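Local coordinates for uncharacterized protein Atu1872 (Agrobacterium tumefaciens, PDB 2QNT) that is of unknown function but belongs to the glyoxalase/bleomycin resistance/dioxygenase family, whose better-known members often work at metal or ligand sites in sheet-lined clefts, at residues G31-E36 against L43-F48; S40-L43 against A49-E52; A83-A88 against H100-Q105; V111-D116 against A121-E126. All blocks are in the same frame, centred on the assembly; numbering follows the deposited sequence.

Contact 1: residues G31-E36 against L43-F48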
loop_
_atom_site.group_PDB
_atom_site.type_symbol
_atom_site.label_atom_id
_atom_site.label_comp_id
_atom_site.label_asym_id
_atom_site.label_seq_id
_atom_site.Cartn_x
_atom_site.Cartn_y
_atom_site.Cartn_z
ATOM N N GLY A 31 -11.604 3.525 12.580
ATOM C CA GLY A 31 -12.956 3.623 12.066
ATOM C C GLY A 31 -13.144 3.064 10.669
ATOM O O GLY A 31 -14.069 3.459 9.962
ATOM N N LEU A 32 -12.285 2.141 10.243
ATOM C CA LEU A 32 -12.485 1.493 8.952
ATOM C C LEU A 32 -13.585 0.458 9.074
ATOM O O LEU A 32 -13.852 -0.018 10.173
ATOM C CB LEU A 32 -11.195 0.825 8.472
ATOM C CG LEU A 32 -9.969 1.695 8.328
ATOM C CD1 LEU A 32 -8.903 0.918 7.568
ATOM C CD2 LEU A 32 -10.340 2.979 7.586
ATOM N N LYS A 33 -14.246 0.168 7.958
ATOM C CA LYS A 33 -15.359 -0.791 7.896
ATOM C C LYS A 33 -14.883 -2.021 7.148
ATOM O O LYS A 33 -14.300 -1.906 6.059
ATOM C CB LYS A 33 -16.540 -0.170 7.157
ATOM C CG LYS A 33 -17.008 1.110 7.787
ATOM C CD LYS A 33 -17.517 0.892 9.201
ATOM C CE LYS A 33 -17.842 2.219 9.876
ATOM N NZ LYS A 33 -18.837 3.011 9.102
ATOM N N ILE A 34 -15.049 -3.184 7.747
ATOM C CA ILE A 34 -14.711 -4.422 7.070
ATOM C C ILE A 34 -15.646 -4.710 5.900
ATOM O O ILE A 34 -16.878 -4.710 6.058
ATOM C CB ILE A 34 -14.676 -5.598 8.047
ATOM C CG1 ILE A 34 -13.520 -5.360 9.040
ATOM C CG2 ILE A 34 -14.499 -6.906 7.289
ATOM C CD1 ILE A 34 -13.369 -6.360 10.116
ATOM N N LEU A 35 -15.072 -4.920 4.718
ATOM C CA LEU A 35 -15.803 -5.391 3.530
ATOM C C LEU A 35 -15.924 -6.914 3.513
ATOM O O LEU A 35 -17.023 -7.469 3.324
ATOM C CB LEU A 35 -15.118 -4.840 2.277
ATOM C CG LEU A 35 -15.580 -5.267 0.898
ATOM C CD1 LEU A 35 -17.051 -4.874 0.724
ATOM C CD2 LEU A 35 -14.704 -4.570 -0.149
ATOM N N GLU A 36 -14.803 -7.603 3.743
ATOM C CA GLU A 36 -14.838 -9.044 3.934
ATOM C C GLU A 36 -13.673 -9.521 4.783
ATOM O O GLU A 36 -12.561 -9.011 4.716
ATOM C CB GLU A 36 -14.907 -9.782 2.597
ATOM C CG GLU A 36 -15.435 -11.199 2.749
ATOM C CD GLU A 36 -15.679 -11.901 1.428
ATOM O OE1 GLU A 36 -15.432 -11.286 0.369
ATOM O OE2 GLU A 36 -16.139 -13.062 1.466
ATOM N N LEU A 43 -10.277 -7.410 4.092
ATOM C CA LEU A 43 -10.498 -6.307 3.169
ATOM C C LEU A 43 -11.370 -5.275 3.846
ATOM O O LEU A 43 -12.440 -5.619 4.386
ATOM C CB LEU A 43 -11.251 -6.767 1.942
ATOM C CG LEU A 43 -10.613 -7.738 1.004
ATOM C CD1 LEU A 43 -11.574 -8.094 -0.091
ATOM C CD2 LEU A 43 -9.376 -7.111 0.416
ATOM N N PHE A 44 -10.939 -4.023 3.766
ATOM C CA PHE A 44 -11.720 -2.904 4.254
ATOM C C PHE A 44 -12.334 -2.106 3.119
ATOM O O PHE A 44 -11.835 -2.107 2.001
ATOM C CB PHE A 44 -10.889 -1.967 5.114
ATOM C CG PHE A 44 -10.334 -2.608 6.350
ATOM C CD1 PHE A 44 -9.085 -3.219 6.348
ATOM C CD2 PHE A 44 -11.054 -2.603 7.526
ATOM C CE1 PHE A 44 -8.588 -3.812 7.488
ATOM C CE2 PHE A 44 -10.552 -3.211 8.669
ATOM C CZ PHE A 44 -9.319 -3.802 8.650
ATOM N N GLU A 45 -13.406 -1.391 3.437
ATOM C CA GLU A 45 -13.955 -0.398 2.517
ATOM C C GLU A 45 -12.854 0.665 2.300
ATOM O O GLU A 45 -12.001 0.921 3.166
ATOM C CB GLU A 45 -15.245 0.226 3.072
ATOM C CG GLU A 45 -16.397 -0.767 3.264
ATOM C CD GLU A 45 -17.705 -0.126 3.726
ATOM O OE1 GLU A 45 -17.763 1.118 3.827
ATOM O OE2 GLU A 45 -18.684 -0.872 3.991
ATOM N N THR A 46 -12.868 1.222 1.114
ATOM C CA THR A 46 -12.004 2.253 0.615
ATOM C C THR A 46 -10.633 1.729 0.183
ATOM O O THR A 46 -9.741 2.503 -0.063
ATOM C CB THR A 46 -11.947 3.536 1.525
ATOM O OG1 THR A 46 -11.153 3.327 2.698
ATOM C CG2 THR A 46 -13.362 3.988 1.934
ATOM N N GLY A 47 -10.515 0.427 0.001
ATOM C CA GLY A 47 -9.389 -0.180 -0.703
ATOM C C GLY A 47 -8.174 -0.534 0.132
ATOM O O GLY A 47 -7.080 -0.596 -0.406
ATOM N N PHE A 48 -8.336 -0.636 1.431
ATOM C CA PHE A 48 -7.247 -1.036 2.293
ATOM C C PHE A 48 -7.444 -2.511 2.657
ATOM O O PHE A 48 -8.559 -3.020 2.670
ATOM C CB PHE A 48 -7.270 -0.175 3.559
ATOM C CG PHE A 48 -6.090 -0.366 4.461
ATOM C CD1 PHE A 48 -6.248 -0.910 5.741
ATOM C CD2 PHE A 48 -4.806 -0.097 4.025
ATOM C CE1 PHE A 48 -5.182 -1.115 6.569
ATOM C CE2 PHE A 48 -3.727 -0.314 4.851
ATOM C CZ PHE A 48 -3.915 -0.839 6.132
HETATM O O HOH W 1 -12.977 1.497 5.438
#
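Leu43 faces both Leu35 and Glu36 in a classic beta bulge, set in the antiparallel hairpin of strands 34-37 and 41-44. Its carbonyl oxygen takes two N-H groups from the same face of its plane: Leu35 N lies 2.7 Å from Leu43 O, with a rather bent bond of 142°, and Glu36 N lies 3.2 Å from it. Leu43 N returns a straighter bond of 165° to Glu36 O, closing the hydrogen-bonded pair. The extra residue turns the CB of Leu35 toward Leu43 O, while Leu43 CB comes nearest Glu36 O.

One step along, Ile34 and Phe44 form a non-hydrogen-bonded pair. Phe44 CG, anti to its own carbonyl carbon (chi1 -62°), lies beside the backbone N, and the ring turns one face to Leu32 CD1. Leu32 crosses it at about a right angle: CD1 makes a CH-pi contact over that face, 4.2 Å from the ring centroid, and CB touches Phe44 CD2 at 3.6 Å. The same Leu32 CD1 reaches Phe48 CD1, joining both rings; Ile34 CG1 meets Phe44 CE2 obliquely. Tyr26 of helix 19-29 packs on Leu32, Phe44 and Phe48, and Phe9 of the second subunit meets the Phe48 ring.

Beyond the bulge the chain enters the type II turn Phe44-Gly47. Glu45 N gives Lys33 O a nearly straight bond of 2.8 Å, and a water links Lys33 N to Glu45 O. The extended Glu45 side chain carries its carboxylate obliquely across the base of the Lys33 side chain, Glu45 CD 3.6 Å from Lys33 CB, while Lys33 NZ stays 5.7 Å from Glu45 OE1.

Contact 2: residues S40-L43 against A49-E52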
loop_
_atom_site.group_PDB
_atom_site.type_symbol
_atom_site.label_atom_id
_atom_site.label_comp_id
_atom_site.label_asym_id
_atom_site.label_seq_id
_atom_site.Cartn_x
_atom_site.Cartn_y
_atom_site.Cartn_z
ATOM N N SER A 40 -7.341 -14.925 7.767
ATOM C CA SER A 40 -5.946 -14.469 7.665
ATOM C C SER A 40 -5.807 -13.202 6.824
ATOM O O SER A 40 -4.719 -12.653 6.734
ATOM C CB SER A 40 -5.040 -15.562 7.076
ATOM O OG SER A 40 -5.337 -15.840 5.716
ATOM N N PHE A 41 -6.895 -12.775 6.193
ATOM C CA PHE A 41 -6.891 -11.632 5.255
ATOM C C PHE A 41 -8.154 -10.868 5.503
ATOM O O PHE A 41 -9.220 -11.452 5.595
ATOM C CB PHE A 41 -6.855 -12.194 3.820
ATOM C CG PHE A 41 -6.868 -11.170 2.682
ATOM C CD1 PHE A 41 -7.750 -11.317 1.594
ATOM C CD2 PHE A 41 -5.998 -10.095 2.662
ATOM C CE1 PHE A 41 -7.736 -10.399 0.546
ATOM C CE2 PHE A 41 -5.969 -9.214 1.594
ATOM C CZ PHE A 41 -6.841 -9.338 0.544
ATOM N N VAL A 42 -8.040 -9.552 5.602
ATOM C CA VAL A 42 -9.172 -8.694 5.820
ATOM C C VAL A 42 -9.157 -7.565 4.794
ATOM O O VAL A 42 -8.156 -6.879 4.629
ATOM C CB VAL A 42 -9.174 -8.104 7.277
ATOM C CG1 VAL A 42 -10.398 -7.199 7.493
ATOM C CG2 VAL A 42 -9.136 -9.212 8.339
ATOM N N LEU A 43 -10.277 -7.410 4.092
ATOM C CA LEU A 43 -10.498 -6.307 3.169
ATOM C C LEU A 43 -11.370 -5.275 3.846
ATOM O O LEU A 43 -12.440 -5.619 4.386
ATOM C CB LEU A 43 -11.251 -6.767 1.942
ATOM C CG LEU A 43 -10.613 -7.738 1.004
ATOM C CD1 LEU A 43 -11.574 -8.094 -0.091
ATOM C CD2 LEU A 43 -9.376 -7.111 0.416
ATOM N N ALA A 49 -6.334 -3.193 2.912
ATOM C CA ALA A 49 -6.370 -4.600 3.291
ATOM C C ALA A 49 -5.173 -4.943 4.146
ATOM O O ALA A 49 -4.212 -4.206 4.144
ATOM C CB ALA A 49 -6.389 -5.492 2.066
ATOM N N ILE A 50 -5.284 -6.026 4.923
ATOM C CA ILE A 50 -4.181 -6.516 5.764
ATOM C C ILE A 50 -4.161 -8.030 5.663
ATOM O O ILE A 50 -5.203 -8.659 5.460
ATOM C CB ILE A 50 -4.349 -6.094 7.251
ATOM C CG1 ILE A 50 -5.733 -6.488 7.784
ATOM C CG2 ILE A 50 -4.115 -4.601 7.447
ATOM C CD1 ILE A 50 -6.008 -6.191 9.297
ATOM N N HIS A 51 -2.984 -8.630 5.847
ATOM C CA HIS A 51 -2.873 -10.085 5.807
ATOM C C HIS A 51 -1.880 -10.559 6.843
ATOM O O HIS A 51 -0.825 -9.952 7.007
ATOM C CB HIS A 51 -2.379 -10.559 4.423
ATOM C CG HIS A 51 -2.713 -11.982 4.033
ATOM N ND1 HIS A 51 -2.287 -13.109 4.718
ATOM C CD2 HIS A 51 -3.413 -12.442 2.967
ATOM C CE1 HIS A 51 -2.710 -14.197 4.076
ATOM N NE2 HIS A 51 -3.419 -13.818 3.025
ATOM N N GLU A 52 -2.208 -11.622 7.568
ATOM C CA GLU A 52 -1.232 -12.250 8.449
ATOM C C GLU A 52 -0.002 -12.575 7.617
ATOM O O GLU A 52 -0.111 -13.146 6.534
ATOM C CB GLU A 52 -1.834 -13.460 9.135
ATOM C CG GLU A 52 -0.931 -14.037 10.228
ATOM C CD GLU A 52 0.147 -14.956 9.684
ATOM O OE1 GLU A 52 -0.127 -15.679 8.719
ATOM O OE2 GLU A 52 1.281 -14.971 10.220
#
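Strands 41-43 and 49-52 run antiparallel at 174°, their axes 4.8 Å apart; Val42 and Ile50 form the hydrogen-bonded pair, exchanging two N-H...O bonds of 3.0 Å (Val42 N to Ile50 O, Ile50 N to Val42 O), with non-hydrogen-bonded Phe41-His51 and Leu43-Ala49 on either side. This is the second hairpin of a beta-alpha-beta-beta-beta module. Phe41, Leu43, Ala49 and His51 share one face. Phe41 CG stands anti to the backbone N (chi1 179°), which carries the ring across to the neighbouring strand: CD2 lies close to Ile50 O and 3.5 Å from His51 CD2, CE2 meets Ala49 CB, and the two rings lie obliquely, planes 34° apart. Leu43 CD2 also touches Ala49 CB. On the other face Val42 CB packs on Ile50 CG1, and Ile19 of helix 19-29 touches both. The His51 ring lies with one face toward Ser40 O, 3.2 Å above its plane. That carbonyl is instead bonded by Glu52 N (2.8 Å from Ser40 O), and His51 ND1 gives its N-H to Glu52 O at 2.8 Å. Glu52 also caps helix 53-61, OE2 taking Arg54 N and OE1 bonding Ser55 OG. The ND1 bond and packing against Ser40 and Phe41 together probably fix the imidazole.

Contact 3: residues A83-A88 against H100-Q105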
loop_
_atom_site.group_PDB
_atom_site.type_symbol
_atom_site.label_atom_id
_atom_site.label_comp_id
_atom_site.label_asym_id
_atom_site.label_seq_id
_atom_site.Cartn_x
_atom_site.Cartn_y
_atom_site.Cartn_z
ATOM N N ALA A 83 -12.636 13.452 7.184
ATOM C CA ALA A 83 -13.440 14.652 7.085
ATOM C C ALA A 83 -13.246 15.671 8.206
ATOM O O ALA A 83 -13.469 16.878 8.016
ATOM C CB ALA A 83 -14.931 14.259 7.004
ATOM N N ASP A 84 -12.937 15.173 9.398
ATOM C CA ASP A 84 -12.726 15.981 10.575
ATOM C C ASP A 84 -11.446 15.512 11.272
ATOM O O ASP A 84 -11.472 14.707 12.213
ATOM C CB ASP A 84 -13.922 15.870 11.523
ATOM C CG ASP A 84 -13.818 16.820 12.707
ATOM O OD1 ASP A 84 -12.744 17.410 12.940
ATOM O OD2 ASP A 84 -14.847 16.986 13.411
ATOM N N VAL A 85 -10.323 16.019 10.782
ATOM C CA VAL A 85 -9.030 15.574 11.250
ATOM C C VAL A 85 -8.833 15.891 12.731
ATOM O O VAL A 85 -8.154 15.153 13.421
ATOM C CB VAL A 85 -7.867 16.129 10.385
ATOM C CG1 VAL A 85 -7.562 17.580 10.690
ATOM C CG2 VAL A 85 -6.615 15.242 10.555
ATOM N N ASP A 86 -9.446 16.957 13.227
ATOM C CA ASP A 86 -9.357 17.260 14.658
ATOM C C ASP A 86 -10.031 16.201 15.525
ATOM O O ASP A 86 -9.480 15.808 16.543
ATOM C CB ASP A 86 -9.958 18.625 14.949
ATOM C CG ASP A 86 -9.200 19.722 14.252
ATOM O OD1 ASP A 86 -8.056 19.967 14.636
ATOM O OD2 ASP A 86 -9.748 20.331 13.308
ATOM N N ALA A 87 -11.223 15.776 15.124
ATOM C CA ALA A 87 -11.937 14.713 15.836
ATOM C C ALA A 87 -11.156 13.413 15.727
ATOM O O ALA A 87 -11.036 12.689 16.719
ATOM C CB ALA A 87 -13.366 14.531 15.299
ATOM N N ALA A 88 -10.635 13.097 14.537
ATOM C CA ALA A 88 -9.852 11.883 14.352
ATOM C C ALA A 88 -8.656 11.886 15.290
ATOM O O ALA A 88 -8.319 10.855 15.875
ATOM C CB ALA A 88 -9.364 11.718 12.875
ATOM N N HIS A 100 4.348 12.247 15.047
ATOM C CA HIS A 100 4.221 13.662 15.376
ATOM C C HIS A 100 2.719 13.957 15.475
ATOM O O HIS A 100 1.878 13.208 14.928
ATOM C CB HIS A 100 4.908 14.578 14.333
ATOM C CG HIS A 100 4.330 14.511 12.950
ATOM N ND1 HIS A 100 3.134 15.119 12.602
ATOM C CD2 HIS A 100 4.806 13.934 11.822
ATOM C CE1 HIS A 100 2.894 14.883 11.314
ATOM N NE2 HIS A 100 3.890 14.158 10.831
ATOM N N PRO A 101 2.382 15.067 16.153
ATOM C CA PRO A 101 0.975 15.451 16.333
ATOM C C PRO A 101 0.403 16.117 15.103
ATOM O O PRO A 101 1.057 16.224 14.066
ATOM C CB PRO A 101 1.004 16.365 17.561
ATOM C CG PRO A 101 2.358 16.883 17.621
ATOM C CD PRO A 101 3.291 15.938 16.907
ATOM N N LEU A 102 -0.825 16.589 15.228
ATOM C CA LEU A 102 -1.526 17.194 14.133
ATOM C C LEU A 102 -0.883 18.530 13.814
ATOM O O LEU A 102 -0.957 19.464 14.634
ATOM C CB LEU A 102 -3.023 17.293 14.521
ATOM C CG LEU A 102 -3.994 17.887 13.508
ATOM C CD1 LEU A 102 -3.931 17.195 12.189
ATOM C CD2 LEU A 102 -5.384 17.770 14.119
ATOM N N GLU A 103 -0.256 18.625 12.645
ATOM C CA GLU A 103 0.624 19.760 12.251
ATOM C C GLU A 103 0.395 20.125 10.811
ATOM O O GLU A 103 0.304 19.254 9.971
ATOM C CB GLU A 103 2.118 19.327 12.387
ATOM C CG GLU A 103 2.524 19.085 13.838
ATOM C CD GLU A 103 3.964 18.575 14.054
ATOM O OE1 GLU A 103 4.666 18.187 13.110
ATOM O OE2 GLU A 103 4.416 18.596 15.219
ATOM N N ARG A 104 0.325 21.406 10.514
ATOM C CA ARG A 104 0.276 21.890 9.171
ATOM C C ARG A 104 1.587 21.556 8.460
ATOM O O ARG A 104 2.680 21.905 8.904
ATOM C CB ARG A 104 -0.018 23.381 9.159
ATOM C CG ARG A 104 -0.337 23.901 7.761
ATOM C CD ARG A 104 -0.803 25.339 7.737
ATOM N NE ARG A 104 -1.910 25.606 8.657
ATOM C CZ ARG A 104 -3.196 25.294 8.456
ATOM N NH1 ARG A 104 -3.596 24.687 7.345
ATOM N NH2 ARG A 104 -4.096 25.606 9.388
ATOM N N GLN A 105 1.447 20.903 7.322
ATOM C CA GLN A 105 2.594 20.527 6.489
ATOM C C GLN A 105 3.019 21.680 5.583
ATOM O O GLN A 105 2.326 22.691 5.479
ATOM C CB GLN A 105 2.256 19.280 5.665
ATOM C CG GLN A 105 1.846 18.098 6.511
ATOM C CD GLN A 105 2.956 17.655 7.420
ATOM O OE1 GLN A 105 3.945 17.106 6.943
ATOM N NE2 GLN A 105 2.819 17.896 8.736
#
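Leu102 CG points anti to the backbone N (chi1 -179°), which sends its branched end out from the strand toward the helix, and Val85, with CG2 likewise trans to its own N and CG1 between N and the carbonyl carbon (chi1 77°), presents both methyls to meet it. The two side chains approach tip to tip: Leu102 CD1 lies 3.7 Å from Val85 CG2 and 3.9 Å from Val85 CG1. The other branch, CD2, reaches across Asp86 at about a right angle, 3.5 Å from its OD1. This oxygen is also salt-bridged to Arg110 NH2, so the methyl rests beside an already paired carboxylate, and Arg110 itself packs on Val85 and Leu102.

The patch joins the start of helix 85-92 to strand 98-104, an edge strand, within this chain, of the second four-stranded sheet; helix and sheet together make a beta-alpha-beta-beta-beta module of the glyoxalase fold. Phe89, one turn further along the helix, also lies on Leu102. The helix start is fixed by Asp84 at the N-cap: its OD1 takes the hydrogen of Ala87 N at 3.1 Å, met from above the carboxylate plane.

On the strand side two local bonds shape the neighbouring side chains. His100 ND1 donates at 2.8 Å to a lone pair of Pro101 O, in the carbonyl plane and nearly in the ring plane; together with the bond between His100 NE2 and Arg113 NH1, this holds the imidazole's rotation. Gln105 bends back, its NE2 giving a nearly straight 175° bond to Glu103 O from above that carbonyl plane. Ile60 and Thr59 of the second subunit pack on His100 and Gln105.

Contact 4: residues V111-D116 against A121-E126. With EPE (4-(2-hydroxyethyl)-1-piperazine ethanesulfonic acid), chain B.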
loop_
_atom_site.group_PDB
_atom_site.type_symbol
_atom_site.label_atom_id
_atom_site.label_comp_id
_atom_site.label_asym_id
_atom_site.label_seq_id
_atom_site.Cartn_x
_atom_site.Cartn_y
_atom_site.Cartn_z
ATOM N N VAL A 111 -1.974 17.301 9.034
ATOM C CA VAL A 111 -1.933 15.853 9.145
ATOM C C VAL A 111 -1.281 15.424 10.429
ATOM O O VAL A 111 -0.508 16.157 11.017
ATOM C CB VAL A 111 -1.173 15.184 7.939
ATOM C CG1 VAL A 111 -1.516 15.895 6.619
ATOM C CG2 VAL A 111 0.323 15.136 8.142
ATOM N N PHE A 112 -1.548 14.187 10.856
ATOM C CA PHE A 112 -0.741 13.551 11.888
ATOM C C PHE A 112 -0.277 12.203 11.397
ATOM O O PHE A 112 -0.845 11.642 10.474
ATOM C CB PHE A 112 -1.464 13.475 13.247
ATOM C CG PHE A 112 -2.719 12.633 13.306
ATOM C CD1 PHE A 112 -2.729 11.432 14.017
ATOM C CD2 PHE A 112 -3.906 13.093 12.792
ATOM C CE1 PHE A 112 -3.897 10.695 14.167
ATOM C CE2 PHE A 112 -5.076 12.350 12.954
ATOM C CZ PHE A 112 -5.050 11.153 13.628
ATOM N N ARG A 113 0.799 11.694 11.995
ATOM C CA ARG A 113 1.423 10.449 11.532
ATOM C C ARG A 113 1.770 9.599 12.751
ATOM O O ARG A 113 2.086 10.128 13.827
ATOM C CB ARG A 113 2.652 10.736 10.697
ATOM C CG ARG A 113 2.346 11.559 9.444
ATOM C CD ARG A 113 3.523 11.652 8.489
ATOM N NE ARG A 113 3.234 12.440 7.282
ATOM C CZ ARG A 113 3.612 13.698 7.092
ATOM N NH1 ARG A 113 4.274 14.388 8.021
ATOM N NH2 ARG A 113 3.360 14.320 5.948
ATOM N N PHE A 114 1.675 8.280 12.595
ATOM C CA PHE A 114 1.770 7.360 13.709
ATOM C C PHE A 114 2.027 5.973 13.205
ATOM O O PHE A 114 1.989 5.711 12.011
ATOM C CB PHE A 114 0.506 7.402 14.570
ATOM C CG PHE A 114 -0.765 7.144 13.815
ATOM C CD1 PHE A 114 -1.328 5.876 13.784
ATOM C CD2 PHE A 114 -1.431 8.162 13.177
ATOM C CE1 PHE A 114 -2.492 5.639 13.106
ATOM C CE2 PHE A 114 -2.611 7.910 12.494
ATOM C CZ PHE A 114 -3.132 6.635 12.474
ATOM N N TYR A 115 2.254 5.053 14.125
ATOM C CA TYR A 115 2.502 3.657 13.780
ATOM C C TYR A 115 1.276 2.797 14.013
ATOM O O TYR A 115 0.533 3.016 14.979
ATOM C CB TYR A 115 3.621 3.084 14.641
ATOM C CG TYR A 115 4.945 3.759 14.432
ATOM C CD1 TYR A 115 5.649 3.621 13.245
ATOM C CD2 TYR A 115 5.469 4.594 15.399
ATOM C CE1 TYR A 115 6.879 4.263 13.060
ATOM C CE2 TYR A 115 6.668 5.241 15.222
ATOM C CZ TYR A 115 7.372 5.071 14.046
ATOM O OH TYR A 115 8.578 5.718 13.863
ATOM N N ASP A 116 1.077 1.812 13.152
ATOM C CA ASP A 116 0.129 0.734 13.442
ATOM C C ASP A 116 0.762 -0.286 14.385
ATOM O O ASP A 116 1.919 -0.132 14.764
ATOM C CB ASP A 116 -0.490 0.184 12.158
ATOM C CG ASP A 116 0.272 -0.918 11.518
ATOM O OD1 ASP A 116 1.410 -1.243 11.930
ATOM O OD2 ASP A 116 -0.286 -1.547 10.573
ATOM N N ALA A 121 3.975 2.791 8.971
ATOM C CA ALA A 121 3.763 4.212 9.112
ATOM C C ALA A 121 2.448 4.600 8.466
ATOM O O ALA A 121 2.184 4.263 7.295
ATOM C CB ALA A 121 4.936 4.982 8.496
ATOM N N ILE A 122 1.626 5.315 9.233
ATOM C CA ILE A 122 0.326 5.819 8.800
ATOM C C ILE A 122 0.229 7.327 8.919
ATOM O O ILE A 122 0.657 7.918 9.913
ATOM C CB ILE A 122 -0.822 5.255 9.663
ATOM C CG1 ILE A 122 -0.996 3.759 9.421
ATOM C CG2 ILE A 122 -2.134 5.980 9.355
ATOM C CD1 ILE A 122 -1.858 3.092 10.454
ATOM N N GLU A 123 -0.387 7.930 7.914
ATOM C CA GLU A 123 -0.736 9.353 7.952
ATOM C C GLU A 123 -2.226 9.478 7.839
ATOM O O GLU A 123 -2.838 8.816 7.008
ATOM C CB GLU A 123 -0.059 10.079 6.782
ATOM C CG GLU A 123 -0.465 11.547 6.683
ATOM C CD GLU A 123 0.243 12.302 5.613
ATOM O OE1 GLU A 123 1.360 11.911 5.230
ATOM O OE2 GLU A 123 -0.383 13.283 5.152
ATOM N N VAL A 124 -2.787 10.356 8.684
ATOM C CA VAL A 124 -4.173 10.786 8.569
ATOM C C VAL A 124 -4.148 12.279 8.347
ATOM O O VAL A 124 -3.717 13.034 9.213
ATOM C CB VAL A 124 -5.009 10.394 9.790
ATOM C CG1 VAL A 124 -6.412 11.004 9.716
ATOM C CG2 VAL A 124 -5.071 8.884 9.971
ATOM N N GLY A 125 -4.670 12.702 7.210
ATOM C CA GLY A 125 -4.740 14.106 6.853
ATOM C C GLY A 125 -6.144 14.590 6.683
ATOM O O GLY A 125 -7.080 13.811 6.405
ATOM N N GLU A 126 -6.297 15.907 6.799
ATOM C CA GLU A 126 -7.584 16.490 6.457
ATOM C C GLU A 126 -7.863 16.259 4.989
ATOM O O GLU A 126 -6.952 16.153 4.172
ATOM C CB GLU A 126 -7.652 17.972 6.789
ATOM C CG GLU A 126 -6.686 18.832 6.019
ATOM C CD GLU A 126 -6.792 20.276 6.436
ATOM O OE1 GLU A 126 -7.935 20.756 6.645
ATOM O OE2 GLU A 126 -5.750 20.920 6.577
HETATM N N1 EPE B . -0.314 15.339 -1.117
HETATM C C2 EPE B . -1.174 14.517 -0.267
HETATM C C3 EPE B . -0.453 13.235 0.029
HETATM N N4 EPE B . 0.804 13.463 0.764
HETATM C C5 EPE B . 1.664 14.288 -0.080
HETATM C C6 EPE B . 0.978 15.595 -0.439
HETATM C C7 EPE B . 1.459 12.230 1.140
HETATM C C8 EPE B . 2.691 12.386 2.001
HETATM O O8 EPE B . 2.427 13.153 3.138
HETATM C C9 EPE B . -1.075 16.579 -1.341
HETATM C C10 EPE B . -0.327 17.512 -2.260
HETATM S S EPE B . -1.354 18.917 -2.700
HETATM O O1S EPE B . -1.610 19.606 -1.444
HETATM O O2S EPE B . -2.561 18.344 -3.276
HETATM O O3S EPE B . -0.520 19.636 -3.637
#
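Arg113 and Glu123 face each other as a non-hydrogen-bonded pair in the antiparallel hairpin 110-115/121-126, the central strands of the second sheet of this glyoxalase-type fold; Phe112-Val124 and Phe114-Ile122 are hydrogen-bonded pairs. Arg113 CB lies 3.5 Å from Ile122 O. Its CG, anti to its carbonyl carbon (chi1 -60°), runs alongside Glu123 CB and CG, and the chain stays extended to NE, keeping both side chains parallel. CD passes near Glu123 OE1; NE then bonds that oxygen at 2.8 Å, a salt bridge lying in the guanidinium plane but above the carboxylate, since the two planes stand 86° apart. Over the centre of the guanidinium sits Val111 CG2. At the tip, NH2 makes a weak second bond to Glu123 OE1 and a straighter one of 158° to O8 of the bound HEPES, 3.2 Å away. NH1 is held by His100 NE2 and Gln105 OE1, so the guanidinium is gripped through NE, NH1 and NH2.

The other face is apolar. Phe112 and Phe114 lie between the strands and the helices: Val124 CB sits over one face of Phe112, with Phe89 edge-to-face beyond; Ile122 CB is over Phe114, 4.0 Å from its centroid, and Val124 CG2 meets that ring's edge. Ile122 CD1 also reaches Asp116 CB; Asp116 OD2 is bonded to Tyr26 OH. Back on the Arg113 face, Val111 CG1 sits between Glu123 OE2 and Gly125 CA, 3.7 Å from the latter. The HEPES hydroxyl completes the cluster, O8 donating to Glu123 OE1 at 2.7 Å.

Overall arrangement
The contacts fall into two beta-alpha-beta-beta-beta modules. Contacts 1 and 2 share Leu43 and strand 41-44 in the first sheet, their centres about 10 Å apart, and Phe44 CE1 packs on Ile50 CG1 at 3.9 Å. Contacts 3 and 4 lie in the second, about 9 Å between centres, joined through Leu102 CD1 against Val111 and through Arg113. Across the chain, contacts 2 and 4 stand about 20 Å apart (centres), each near a different buffer molecule: one meets Arg113 and Glu123, another lies close to the side chain of Phe41. Such molecules may mark pockets, though neither need be a natural ligand. Contacts 1, 3 and 4 also touch the second subunit.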